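Local coordinates for putative cytoplasmic protein (PDB 4IQN), which is of unknown function and belongs to the uncharacterised DUF5066 family, from Salmonella Typhimurium, at residues 151-156 with 160-165. Numbering follows the deposited sequence.
Sequences IARMER and WLAESS
Arg-153 and Trp-160 form an antiparallel hydrogen-bonded pair, with Arg-153 N to Trp-160 O at 2.8 Å and Trp-160 N to Arg-153 O at 2.9 Å, and Ala-152 faces Leu-161 as the neighbouring non-hydrogen-bonded pair. Beyond it the pairing slips by one residue, as in a beta bulge: Ile-151 O accepts from Ala-162 N, whereas Ile-151 N donates to Glu-163 O at 3.1 Å. On the face shared by Arg-153 and Trp-160, the indole folds back over its partner because chi1 of 68° sets CG between the backbone N and the carbonyl carbon. Arg-153 CB then sits 3.8 Å from the centroid of the Trp-160 six-membered ring, a CH-pi contact over its face, while Glu-155 CB meets the ring edge. The arginine chain runs on extended from CG to NE, passing the Ala-162 methyl at CD, to a side-on, two-pronged salt bridge. Arg-153 NE reaches Glu-163 OE1 at 3.0 Å and Arg-153 NH2 reaches Glu-163 OE2 at 2.7 Å, both through syn lone pairs. Two bonds between nearly coplanar groups, 27° apart, should restrain the rotation of both. Gln-134 accepts from Arg-153 NH1 and donates to Glu-155 OE2, linking these two side chains. Further along, Ile-151 CG1 packs 3.4 Å from Ser-165 C, where Ser-165 takes the N-cap position of helix 166-174, its OG bonding weakly to Val-167 N and Glu-168 N. This is a beta hairpin, 151-155 with 158-161, at the edge of a four-stranded antiparallel sheet, whose last strand leads through a short irregular connection, tied back to Arg-153 by Glu-163, into that helix.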
loop_
_atom_site.group_PDB
_atom_site.type_symbol
_atom_site.label_atom_id
_atom_site.label_comp_id
_atom_site.label_asym_id
_atom_site.label_seq_id
_atom_site.Cartn_x
_atom_site.Cartn_y
_atom_site.Cartn_z
ATOM N N ILE A 151 4.812 -1.255 4.570
ATOM C CA ILE A 151 3.372 -1.219 4.453
ATOM C C ILE A 151 2.800 -0.376 5.597
ATOM O O ILE A 151 3.283 -0.446 6.733
ATOM C CB ILE A 151 2.812 -2.647 4.543
ATOM C CG1 ILE A 151 3.278 -3.439 3.304
ATOM C CG2 ILE A 151 1.288 -2.671 4.687
ATOM C CD1 ILE A 151 2.590 -3.002 2.021
ATOM N N ALA A 152 1.792 0.426 5.272
ATOM C CA ALA A 152 1.000 1.144 6.271
ATOM C C ALA A 152 -0.417 0.604 6.240
ATOM O O ALA A 152 -0.906 0.157 5.179
ATOM C CB ALA A 152 1.000 2.615 5.992
ATOM N N ARG A 153 -1.075 0.663 7.402
ATOM C CA ARG A 153 -2.455 0.277 7.554
ATOM C C ARG A 153 -3.287 1.428 8.102
ATOM O O ARG A 153 -2.779 2.266 8.862
ATOM C CB ARG A 153 -2.590 -0.953 8.497
ATOM C CG ARG A 153 -2.131 -2.233 7.871
ATOM C CD ARG A 153 -2.160 -3.378 8.851
ATOM N NE ARG A 153 -1.865 -4.650 8.238
ATOM C CZ ARG A 153 -2.769 -5.545 7.827
ATOM N NH1 ARG A 153 -4.063 -5.356 7.994
ATOM N NH2 ARG A 153 -2.369 -6.676 7.296
HETATM N N MSE A 154 -4.560 1.463 7.724
HETATM C CA MSE A 154 -5.504 2.430 8.277
HETATM C C MSE A 154 -6.806 1.749 8.614
HETATM O O MSE A 154 -7.401 1.044 7.810
HETATM C CB MSE A 154 -5.669 3.624 7.350
HETATM C CG MSE A 154 -6.741 4.587 7.821
HETATM SE SE MSE A 154 -6.721 6.078 6.597
HETATM C CE MSE A 154 -7.392 7.420 7.846
ATOM N N GLU A 155 -7.272 1.971 9.820
ATOM C CA GLU A 155 -8.555 1.440 10.257
ATOM C C GLU A 155 -9.267 2.519 11.011
ATOM O O GLU A 155 -8.695 3.101 11.921
ATOM C CB GLU A 155 -8.369 0.250 11.178
ATOM C CG GLU A 155 -9.698 -0.461 11.419
ATOM C CD GLU A 155 -9.580 -1.490 12.499
ATOM O OE1 GLU A 155 -9.352 -1.112 13.689
ATOM O OE2 GLU A 155 -9.722 -2.676 12.136
ATOM N N ARG A 156 -10.509 2.777 10.635
ATOM C CA ARG A 156 -11.254 3.937 11.102
ATOM C C ARG A 156 -10.342 5.171 11.087
ATOM O O ARG A 156 -9.854 5.561 10.032
ATOM C CB ARG A 156 -11.918 3.646 12.445
ATOM C CG ARG A 156 -12.995 2.564 12.313
ATOM C CD ARG A 156 -12.862 1.563 13.425
ATOM N NE ARG A 156 -13.005 2.206 14.720
ATOM C CZ ARG A 156 -12.668 1.645 15.886
ATOM N NH1 ARG A 156 -12.868 2.311 17.025
ATOM N NH2 ARG A 156 -12.131 0.418 15.931
ATOM N N TRP A 160 -1.032 3.550 10.749
ATOM C CA TRP A 160 0.239 3.092 11.308
ATOM C C TRP A 160 1.086 2.252 10.358
ATOM O O TRP A 160 0.567 1.626 9.457
ATOM C CB TRP A 160 0.001 2.265 12.599
ATOM C CG TRP A 160 -0.684 0.941 12.393
ATOM C CD1 TRP A 160 -0.084 -0.294 12.371
ATOM C CD2 TRP A 160 -2.096 0.694 12.267
ATOM N NE1 TRP A 160 -1.027 -1.273 12.210
ATOM C CE2 TRP A 160 -2.262 -0.708 12.133
ATOM C CE3 TRP A 160 -3.226 1.511 12.200
ATOM C CZ2 TRP A 160 -3.492 -1.295 11.932
ATOM C CZ3 TRP A 160 -4.475 0.916 12.031
ATOM C CH2 TRP A 160 -4.591 -0.482 11.917
ATOM N N LEU A 161 2.389 2.243 10.590
ATOM C CA LEU A 161 3.302 1.349 9.864
ATOM C C LEU A 161 3.151 -0.059 10.414
ATOM O O LEU A 161 3.158 -0.281 11.634
ATOM C CB LEU A 161 4.733 1.757 9.973
ATOM C CG LEU A 161 5.400 2.579 8.907
ATOM C CD1 LEU A 161 6.853 2.143 8.937
ATOM C CD2 LEU A 161 4.827 2.535 7.509
ATOM N N ALA A 162 3.008 -0.984 9.502
ATOM C CA ALA A 162 2.667 -2.348 9.833
ATOM C C ALA A 162 3.739 -3.345 9.284
ATOM O O ALA A 162 4.895 -3.330 9.766
ATOM C CB ALA A 162 1.252 -2.610 9.380
ATOM N N GLU A 163 3.398 -4.188 8.305
ATOM C CA GLU A 163 4.342 -5.127 7.737
ATOM C C GLU A 163 5.607 -4.446 7.175
ATOM O O GLU A 163 5.577 -3.260 6.771
ATOM C CB GLU A 163 3.675 -5.970 6.656
ATOM C CG GLU A 163 2.614 -6.965 7.107
ATOM C CD GLU A 163 1.199 -6.422 7.273
ATOM O OE1 GLU A 163 0.956 -5.196 7.276
ATOM O OE2 GLU A 163 0.269 -7.267 7.411
ATOM N N SER A 164 6.690 -5.212 7.180
ATOM C CA SER A 164 7.999 -4.763 6.738
ATOM C C SER A 164 7.928 -4.383 5.246
ATOM O O SER A 164 8.618 -3.455 4.840
ATOM C CB SER A 164 9.076 -5.813 6.929
ATOM O OG SER A 164 8.807 -7.027 6.235
ATOM N N SER A 165 7.087 -5.085 4.484
ATOM C CA SER A 165 6.921 -4.885 3.057
ATOM C C SER A 165 5.717 -5.605 2.527
ATOM O O SER A 165 5.099 -6.426 3.235
ATOM C CB SER A 165 8.132 -5.449 2.334
ATOM O OG SER A 165 8.182 -6.867 2.359
#